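Local coordinates for NEQ263 (Nanoarchaeum equitans Kin4-M, PDB 5BN3), which is a subunit of an archaeal ATP synthase core complex and, like others of the ATPase alpha/beta family, probably binds nucleotide, at residues Pro6-Val11 against Leu40-Asp45; Lys129-Ser134 against Asp293-Ile298. One frame throughout, in Å; residues are numbered along the deposited sequence.

Contact 1: residues Pro6-Val11 against Leu40-Asp45; sequences PPLIAV and LALLFD
Ile-9 packs on Ala-41 on one face of the sheet, the two forming an antiparallel hydrogen-bonded pair. With chi1 at 63°, CG1 of Ile-9 lies between its own backbone N and carbonyl carbon, and it rests 3.6 Å from CB of Ala-41. The other branch is then directed toward Leu-43, two residues beyond Ala-41: CG2 of Ile-9 meets CD1 of Leu-43 at 4.0 Å, the two side chains crossing at about a right angle.

Leucines and an alanine dominate the opposite face. In Leu-8, CG trans to the backbone N (chi1 -175°) together with chi2 turned to 67° brings CD1 toward the partner strand, 3.4 Å from the carbonyl O of Ala-41 and 4.1 Å from CD2 of Leu-42. CG of Pro-7 lies 4.1 Å from that same CD2, the two side chains side by side and pointing the same way. At the far end CD2 of Leu-40 packs on CB of Ala-10 at 3.7 Å. Leu-42 also touches Ile-238 and Leu-241, so helix 228-241 covers part of this face.

Between the faces the backbones are joined by nearly straight bonds. Ile-9 and Ala-41 exchange N-H and C=O in both directions, and Leu-43 N reaches Pro-7 O at 2.8 Å, extending the ladder to a residue that follows a cis peptide bond.

Strands 8-12 and 38-43 are thus antiparallel neighbours inside a six-stranded antiparallel sheet, consistent with the N-terminal beta-barrel domain of the ATPase alpha/beta family.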
ATOM      1  N   PRO B   6     -10.271 -15.399  27.461  1.00 64.14           N
ATOM      2  CA  PRO B   6      -9.062 -14.838  28.076  1.00 69.84           C
ATOM      3  C   PRO B   6      -8.166 -14.129  27.068  1.00 73.02           C
ATOM      4  O   PRO B   6      -7.966 -14.640  25.964  1.00 68.08           O
ATOM      5  CB  PRO B   6      -8.355 -16.074  28.634  1.00 64.45           C
ATOM      6  CG  PRO B   6      -9.467 -17.015  28.947  1.00 57.07           C
ATOM      7  CD  PRO B   6     -10.491 -16.800  27.863  1.00 58.73           C
ATOM      8  N   PRO B   7      -7.626 -12.959  27.444  1.00 61.53           N
ATOM      9  CA  PRO B   7      -7.770 -12.355  28.773  1.00 54.02           C
ATOM     10  C   PRO B   7      -9.032 -11.506  28.941  1.00 40.41           C
ATOM     11  O   PRO B   7      -9.109 -10.748  29.909  1.00 49.81           O
ATOM     12  CB  PRO B   7      -6.540 -11.450  28.859  1.00 54.10           C
ATOM     13  CG  PRO B   7      -6.338 -11.000  27.449  1.00 57.63           C
ATOM     14  CD  PRO B   7      -6.752 -12.157  26.569  1.00 68.62           C
ATOM     15  N   LEU B   8      -9.999 -11.625  28.034  1.00 47.14           N
ATOM     16  CA  LEU B   8     -11.180 -10.761  28.083  1.00 49.19           C
ATOM     17  C   LEU B   8     -12.392 -11.400  28.764  1.00 53.17           C
ATOM     18  O   LEU B   8     -12.730 -12.555  28.503  1.00 46.99           O
ATOM     19  CB  LEU B   8     -11.575 -10.296  26.677  1.00 43.77           C
ATOM     20  CG  LEU B   8     -12.730  -9.292  26.608  1.00 52.92           C
ATOM     21  CD1 LEU B   8     -12.320  -7.973  27.232  1.00 58.66           C
ATOM     22  CD2 LEU B   8     -13.205  -9.079  25.178  1.00 61.56           C
ATOM     23  N   ILE B   9     -13.035 -10.635  29.644  1.00 50.35           N
ATOM     24  CA  ILE B   9     -14.335 -11.014  30.188  1.00 56.51           C
ATOM     25  C   ILE B   9     -15.356  -9.901  29.964  1.00 52.90           C
ATOM     26  O   ILE B   9     -15.032  -8.716  30.065  1.00 49.31           O
ATOM     27  CB  ILE B   9     -14.275 -11.393  31.694  1.00 55.61           C
ATOM     28  CG1 ILE B   9     -13.832 -10.206  32.551  1.00 57.11           C
ATOM     29  CG2 ILE B   9     -13.354 -12.579  31.913  1.00 45.96           C
ATOM     30  CD1 ILE B   9     -13.851 -10.490  34.049  1.00 61.03           C
ATOM     31  N   ALA B  10     -16.582 -10.291  29.626  1.00 48.98           N
ATOM     32  CA  ALA B  10     -17.687  -9.344  29.533  1.00 50.78           C
ATOM     33  C   ALA B  10     -18.577  -9.564  30.743  1.00 66.59           C
ATOM     34  O   ALA B  10     -18.933 -10.703  31.060  1.00 60.53           O
ATOM     35  CB  ALA B  10     -18.468  -9.545  28.255  1.00 49.26           C
ATOM     36  N   VAL B  11     -18.940  -8.479  31.417  1.00 59.26           N
ATOM     37  CA  VAL B  11     -19.584  -8.605  32.715  1.00 64.12           C
ATOM     38  C   VAL B  11     -20.631  -7.522  32.998  1.00 67.13           C
ATOM     39  O   VAL B  11     -20.532  -6.399  32.502  1.00 56.54           O
ATOM     40  CB  VAL B  11     -18.512  -8.676  33.826  1.00 69.17           C
ATOM     41  CG1 VAL B  11     -18.685  -7.563  34.843  1.00 68.30           C
ATOM     42  CG2 VAL B  11     -18.536 -10.043  34.482  1.00 68.27           C
ATOM     43  N   LEU B  40     -16.490  -4.384  30.006  1.00 45.80           N
ATOM     44  CA  LEU B  40     -15.487  -5.314  29.508  1.00 50.61           C
ATOM     45  C   LEU B  40     -14.279  -5.208  30.428  1.00 41.36           C
ATOM     46  O   LEU B  40     -13.885  -4.104  30.809  1.00 45.22           O
ATOM     47  CB  LEU B  40     -15.086  -4.979  28.069  1.00 51.26           C
ATOM     48  CG  LEU B  40     -16.161  -5.044  26.980  1.00 63.61           C
ATOM     49  CD1 LEU B  40     -15.560  -4.836  25.592  1.00 58.48           C
ATOM     50  CD2 LEU B  40     -16.914  -6.358  27.038  1.00 52.23           C
ATOM     51  N   ALA B  41     -13.697  -6.343  30.799  1.00 41.75           N
ATOM     52  CA  ALA B  41     -12.545  -6.327  31.693  1.00 46.18           C
ATOM     53  C   ALA B  41     -11.400  -7.206  31.200  1.00 40.46           C
ATOM     54  O   ALA B  41     -11.619  -8.209  30.521  1.00 44.57           O
ATOM     55  CB  ALA B  41     -12.954  -6.722  33.102  1.00 44.01           C
ATOM     56  N   LEU B  42     -10.177  -6.818  31.553  1.00 44.10           N
ATOM     57  CA  LEU B  42      -8.989  -7.583  31.188  1.00 49.16           C
ATOM     58  C   LEU B  42      -8.396  -8.273  32.405  1.00 44.33           C
ATOM     59  O   LEU B  42      -8.036  -7.618  33.385  1.00 42.41           O
ATOM     60  CB  LEU B  42      -7.932  -6.676  30.555  1.00 51.45           C
ATOM     61  CG  LEU B  42      -8.164  -6.262  29.106  1.00 54.20           C
ATOM     62  CD1 LEU B  42      -6.996  -5.454  28.585  1.00 58.26           C
ATOM     63  CD2 LEU B  42      -8.366  -7.490  28.257  1.00 60.92           C
ATOM     64  N   LEU B  43      -8.286  -9.595  32.330  1.00 43.13           N
ATOM     65  CA  LEU B  43      -7.733 -10.387  33.422  1.00 43.47           C
ATOM     66  C   LEU B  43      -6.247 -10.104  33.625  1.00 50.79           C
ATOM     67  O   LEU B  43      -5.510  -9.876  32.664  1.00 49.15           O
ATOM     68  CB  LEU B  43      -7.955 -11.877  33.150  1.00 47.82           C
ATOM     69  CG  LEU B  43      -9.418 -12.304  33.016  1.00 57.76           C
ATOM     70  CD1 LEU B  43      -9.528 -13.728  32.502  1.00 52.83           C
ATOM     71  CD2 LEU B  43     -10.120 -12.171  34.350  1.00 55.45           C
ATOM     72  N   PHE B  44      -5.821 -10.107  34.884  1.00 42.78           N
ATOM     73  CA  PHE B  44      -4.413  -9.932  35.227  1.00 48.68           C
ATOM     74  C   PHE B  44      -3.595 -11.115  34.726  1.00 60.50           C
ATOM     75  O   PHE B  44      -2.470 -10.947  34.258  1.00 52.07           O
ATOM     76  CB  PHE B  44      -4.246  -9.799  36.744  1.00 53.01           C
ATOM     77  CG  PHE B  44      -4.441  -8.401  37.262  1.00 52.79           C
ATOM     78  CD1 PHE B  44      -5.445  -7.589  36.756  1.00 51.72           C
ATOM     79  CD2 PHE B  44      -3.631  -7.908  38.273  1.00 55.46           C
ATOM     80  CE1 PHE B  44      -5.628  -6.307  37.238  1.00 49.44           C
ATOM     81  CE2 PHE B  44      -3.811  -6.626  38.763  1.00 49.86           C
ATOM     82  CZ  PHE B  44      -4.810  -5.825  38.244  1.00 47.72           C
ATOM     83  N   ASP B  45      -4.169 -12.311  34.824  1.00 51.60           N
ATOM     84  CA  ASP B  45      -3.472 -13.525  34.411  1.00 66.52           C
ATOM     85  C   ASP B  45      -4.431 -14.639  34.006  1.00 62.56           C
ATOM     86  O   ASP B  45      -5.642 -14.430  33.931  1.00 62.03           O
ATOM     87  CB  ASP B  45      -2.545 -14.012  35.526  1.00 64.41           C
ATOM     88  CG  ASP B  45      -3.205 -13.983  36.890  1.00 84.07           C
ATOM     89  OD1 ASP B  45      -4.451 -14.013  36.953  1.00 83.84           O
ATOM     90  OD2 ASP B  45      -2.477 -13.931  37.903  1.00 89.21           O
TER

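Contact 2: residues Lys129-Ser134 against Asp293-Ile298; sequences KIAIFS and DLTGYI
The amino group of Lys-129 is held by two carboxylates, in salt bridges to Glu-264 and Glu-300, while the chain leading to it passes the carbonyl of Ile-298. CE of Lys-129 comes within 3.3 Å of Ile-298 O, and the bend at its last torsion (chi4 -69°) turns NZ off the line of the otherwise extended tail. Ile-298 O itself takes a hydrogen bond from Arg-253 of the neighbouring V-type ATP synthase alpha chain.

Once the chain enters strand 131-134 the contact becomes apolar. The methyl of Thr-295 fits between two residues of that strand: CG2 is 3.9 Å from CB of Ala-131 and 3.7 Å from CE1 of Phe-133. Against the aromatic ring it arrives at the edge, near the ring plane, as does N of Gly-296, 3.8 Å from CZ. Thr-295 can present its methyl here because its CG2 is trans to the backbone N, leaving OG1 to hydrogen-bond with Val-291 O and Tyr-263 OH.

Helix 290-296 is therefore laid against a buried strand without a single hydrogen bond between the two segments. Gly-296 O receives a hydrogen bond from Arg-326, which contacts ADP in a structure of this protein although this chain does not hold the nucleotide here; Gly-296 would then be second-shell to that site. Strand 131-134, flanked by parallel strands 273-281 and 301-304, belongs to the RecA-like nucleotide-binding core of the P-loop NTPase superfamily.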
ATOM      1  N   LYS B 129      15.129  12.734  28.149  1.00 33.96           N
ATOM      2  CA  LYS B 129      14.588  11.480  27.652  1.00 32.31           C
ATOM      3  C   LYS B 129      15.150  11.248  26.253  1.00 30.03           C
ATOM      4  O   LYS B 129      14.990  12.084  25.358  1.00 31.03           O
ATOM      5  CB  LYS B 129      13.052  11.501  27.639  1.00 38.84           C
ATOM      6  CG  LYS B 129      12.443  12.731  26.982  1.00 39.50           C
ATOM      7  CD  LYS B 129      10.931  12.644  26.940  1.00 45.72           C
ATOM      8  CE  LYS B 129      10.340  13.803  26.163  1.00 32.84           C
ATOM      9  NZ  LYS B 129      10.503  15.108  26.853  1.00 47.83           N
ATOM     10  N   ILE B 130      15.837  10.128  26.072  1.00 32.64           N
ATOM     11  CA  ILE B 130      16.447   9.822  24.786  1.00 39.10           C
ATOM     12  C   ILE B 130      16.385   8.325  24.494  1.00 28.50           C
ATOM     13  O   ILE B 130      16.723   7.503  25.344  1.00 33.96           O
ATOM     14  CB  ILE B 130      17.896  10.359  24.709  1.00 41.87           C
ATOM     15  CG1 ILE B 130      18.566   9.943  23.402  1.00 38.45           C
ATOM     16  CG2 ILE B 130      18.706   9.874  25.887  1.00 53.95           C
ATOM     17  CD1 ILE B 130      19.656  10.901  22.966  1.00 52.12           C
ATOM     18  N   ALA B 131      15.931   7.977  23.294  1.00 26.89           N
ATOM     19  CA  ALA B 131      15.696   6.581  22.952  1.00 30.50           C
ATOM     20  C   ALA B 131      16.893   5.928  22.274  1.00 36.57           C
ATOM     21  O   ALA B 131      17.750   6.607  21.709  1.00 30.67           O
ATOM     22  CB  ALA B 131      14.472   6.461  22.070  1.00 34.62           C
ATOM     23  N   ILE B 132      16.948   4.602  22.339  1.00 28.61           N
ATOM     24  CA  ILE B 132      17.865   3.835  21.508  1.00 27.72           C
ATOM     25  C   ILE B 132      17.032   3.075  20.475  1.00 30.43           C
ATOM     26  O   ILE B 132      16.149   2.296  20.841  1.00 29.28           O
ATOM     27  CB  ILE B 132      18.701   2.839  22.343  1.00 25.79           C
ATOM     28  CG1 ILE B 132      19.545   3.582  23.385  1.00 30.19           C
ATOM     29  CG2 ILE B 132      19.607   2.007  21.441  1.00 34.70           C
ATOM     30  CD1 ILE B 132      20.266   2.659  24.349  1.00 38.55           C
ATOM     31  N   PHE B 133      17.294   3.324  19.193  1.00 26.60           N
ATOM     32  CA  PHE B 133      16.613   2.616  18.111  1.00 23.54           C
ATOM     33  C   PHE B 133      17.569   1.561  17.584  1.00 35.58           C
ATOM     34  O   PHE B 133      18.721   1.872  17.274  1.00 33.39           O
ATOM     35  CB  PHE B 133      16.277   3.559  16.947  1.00 27.10           C
ATOM     36  CG  PHE B 133      15.212   4.583  17.252  1.00 34.69           C
ATOM     37  CD1 PHE B 133      14.586   4.633  18.489  1.00 33.80           C
ATOM     38  CD2 PHE B 133      14.829   5.495  16.278  1.00 30.66           C
ATOM     39  CE1 PHE B 133      13.607   5.585  18.751  1.00 31.99           C
ATOM     40  CE2 PHE B 133      13.854   6.445  16.533  1.00 34.34           C
ATOM     41  CZ  PHE B 133      13.243   6.490  17.773  1.00 30.44           C
ATOM     42  N   SER B 134      17.106   0.323  17.460  1.00 28.71           N
ATOM     43  CA  SER B 134      17.973  -0.739  16.953  1.00 31.07           C
ATOM     44  C   SER B 134      17.293  -1.633  15.925  1.00 35.79           C
ATOM     45  O   SER B 134      16.113  -1.956  16.056  1.00 33.14           O
ATOM     46  CB  SER B 134      18.520  -1.596  18.102  1.00 34.57           C
ATOM     47  OG  SER B 134      19.291  -2.681  17.606  1.00 36.43           O
ATOM     48  N   ASP B 293       8.961   6.044  14.595  1.00 27.47           N
ATOM     49  CA  ASP B 293       8.623   7.369  14.087  1.00 32.96           C
ATOM     50  C   ASP B 293       7.928   8.231  15.140  1.00 34.21           C
ATOM     51  O   ASP B 293       8.304   9.385  15.351  1.00 29.38           O
ATOM     52  CB  ASP B 293       7.755   7.269  12.829  1.00 32.29           C
ATOM     53  CG  ASP B 293       7.419   8.623  12.249  1.00 43.41           C
ATOM     54  OD1 ASP B 293       8.348   9.316  11.777  1.00 33.83           O
ATOM     55  OD2 ASP B 293       6.228   9.005  12.255  1.00 36.13           O
ATOM     56  N   LEU B 294       6.917   7.672  15.802  1.00 27.42           N
ATOM     57  CA  LEU B 294       6.218   8.402  16.861  1.00 27.69           C
ATOM     58  C   LEU B 294       7.139   8.665  18.050  1.00 29.63           C
ATOM     59  O   LEU B 294       7.091   9.736  18.657  1.00 32.06           O
ATOM     60  CB  LEU B 294       4.961   7.651  17.314  1.00 29.20           C
ATOM     61  CG  LEU B 294       3.812   7.541  16.309  1.00 29.32           C
ATOM     62  CD1 LEU B 294       2.574   6.939  16.961  1.00 37.90           C
ATOM     63  CD2 LEU B 294       3.486   8.894  15.699  1.00 35.48           C
ATOM     64  N   THR B 295       7.980   7.687  18.376  1.00 28.83           N
ATOM     65  CA  THR B 295       8.931   7.840  19.474  1.00 29.51           C
ATOM     66  C   THR B 295       9.923   8.954  19.155  1.00 28.62           C
ATOM     67  O   THR B 295      10.278   9.755  20.025  1.00 29.02           O
ATOM     68  CB  THR B 295       9.679   6.522  19.750  1.00 33.56           C
ATOM     69  OG1 THR B 295       8.742   5.532  20.195  1.00 32.16           O
ATOM     70  CG2 THR B 295      10.747   6.715  20.819  1.00 32.10           C
ATOM     71  N   GLY B 296      10.357   9.010  17.899  1.00 30.18           N
ATOM     72  CA  GLY B 296      11.239  10.072  17.450  1.00 31.99           C
ATOM     73  C   GLY B 296      10.618  11.444  17.643  1.00 31.34           C
ATOM     74  O   GLY B 296      11.309  12.394  18.014  1.00 29.79           O
ATOM     75  N   TYR B 297       9.313  11.546  17.403  1.00 28.63           N
ATOM     76  CA  TYR B 297       8.592  12.808  17.572  1.00 26.31           C
ATOM     77  C   TYR B 297       8.391  13.209  19.034  1.00 27.85           C
ATOM     78  O   TYR B 297       7.957  14.328  19.318  1.00 30.26           O
ATOM     79  CB  TYR B 297       7.223  12.740  16.882  1.00 26.87           C
ATOM     80  CG  TYR B 297       7.229  13.074  15.406  1.00 27.12           C
ATOM     81  CD1 TYR B 297       7.568  14.342  14.962  1.00 34.27           C
ATOM     82  CD2 TYR B 297       6.861  12.127  14.461  1.00 28.04           C
ATOM     83  CE1 TYR B 297       7.566  14.651  13.615  1.00 30.36           C
ATOM     84  CE2 TYR B 297       6.853  12.430  13.109  1.00 27.31           C
ATOM     85  CZ  TYR B 297       7.205  13.695  12.696  1.00 33.69           C
ATOM     86  OH  TYR B 297       7.201  14.017  11.357  1.00 33.48           O
ATOM     87  N   ILE B 298       8.690  12.299  19.958  1.00 30.80           N
ATOM     88  CA  ILE B 298       8.469  12.562  21.383  1.00 31.35           C
ATOM     89  C   ILE B 298       9.757  12.690  22.199  1.00 25.61           C
ATOM     90  O   ILE B 298       9.946  13.676  22.910  1.00 32.47           O
ATOM     91  CB  ILE B 298       7.585  11.477  22.027  1.00 33.23           C
ATOM     92  CG1 ILE B 298       6.232  11.418  21.318  1.00 29.08           C
ATOM     93  CG2 ILE B 298       7.380  11.772  23.507  1.00 30.32           C
ATOM     94  CD1 ILE B 298       5.491  10.115  21.535  1.00 32.66           C
TER

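The two contacts illustrate the modular build of this subunit. Both segments of contact 1 precede those of contact 2 in the sequence; their centres are 32 Å apart, their nearest atoms about 20 Å. They share no sheet: the first joins strands of the antiparallel N-terminal sheet, the second sets a helix against the mixed, largely parallel sheet of the nucleotide-binding domain. A link between the domains runs through helix 228-241, which lies within the nucleotide-binding range and meets the N-terminal sheet. Both regions also border a V-type ATP synthase alpha chain, but contact 2, near the centre of the chain, is the one close to bound ADP.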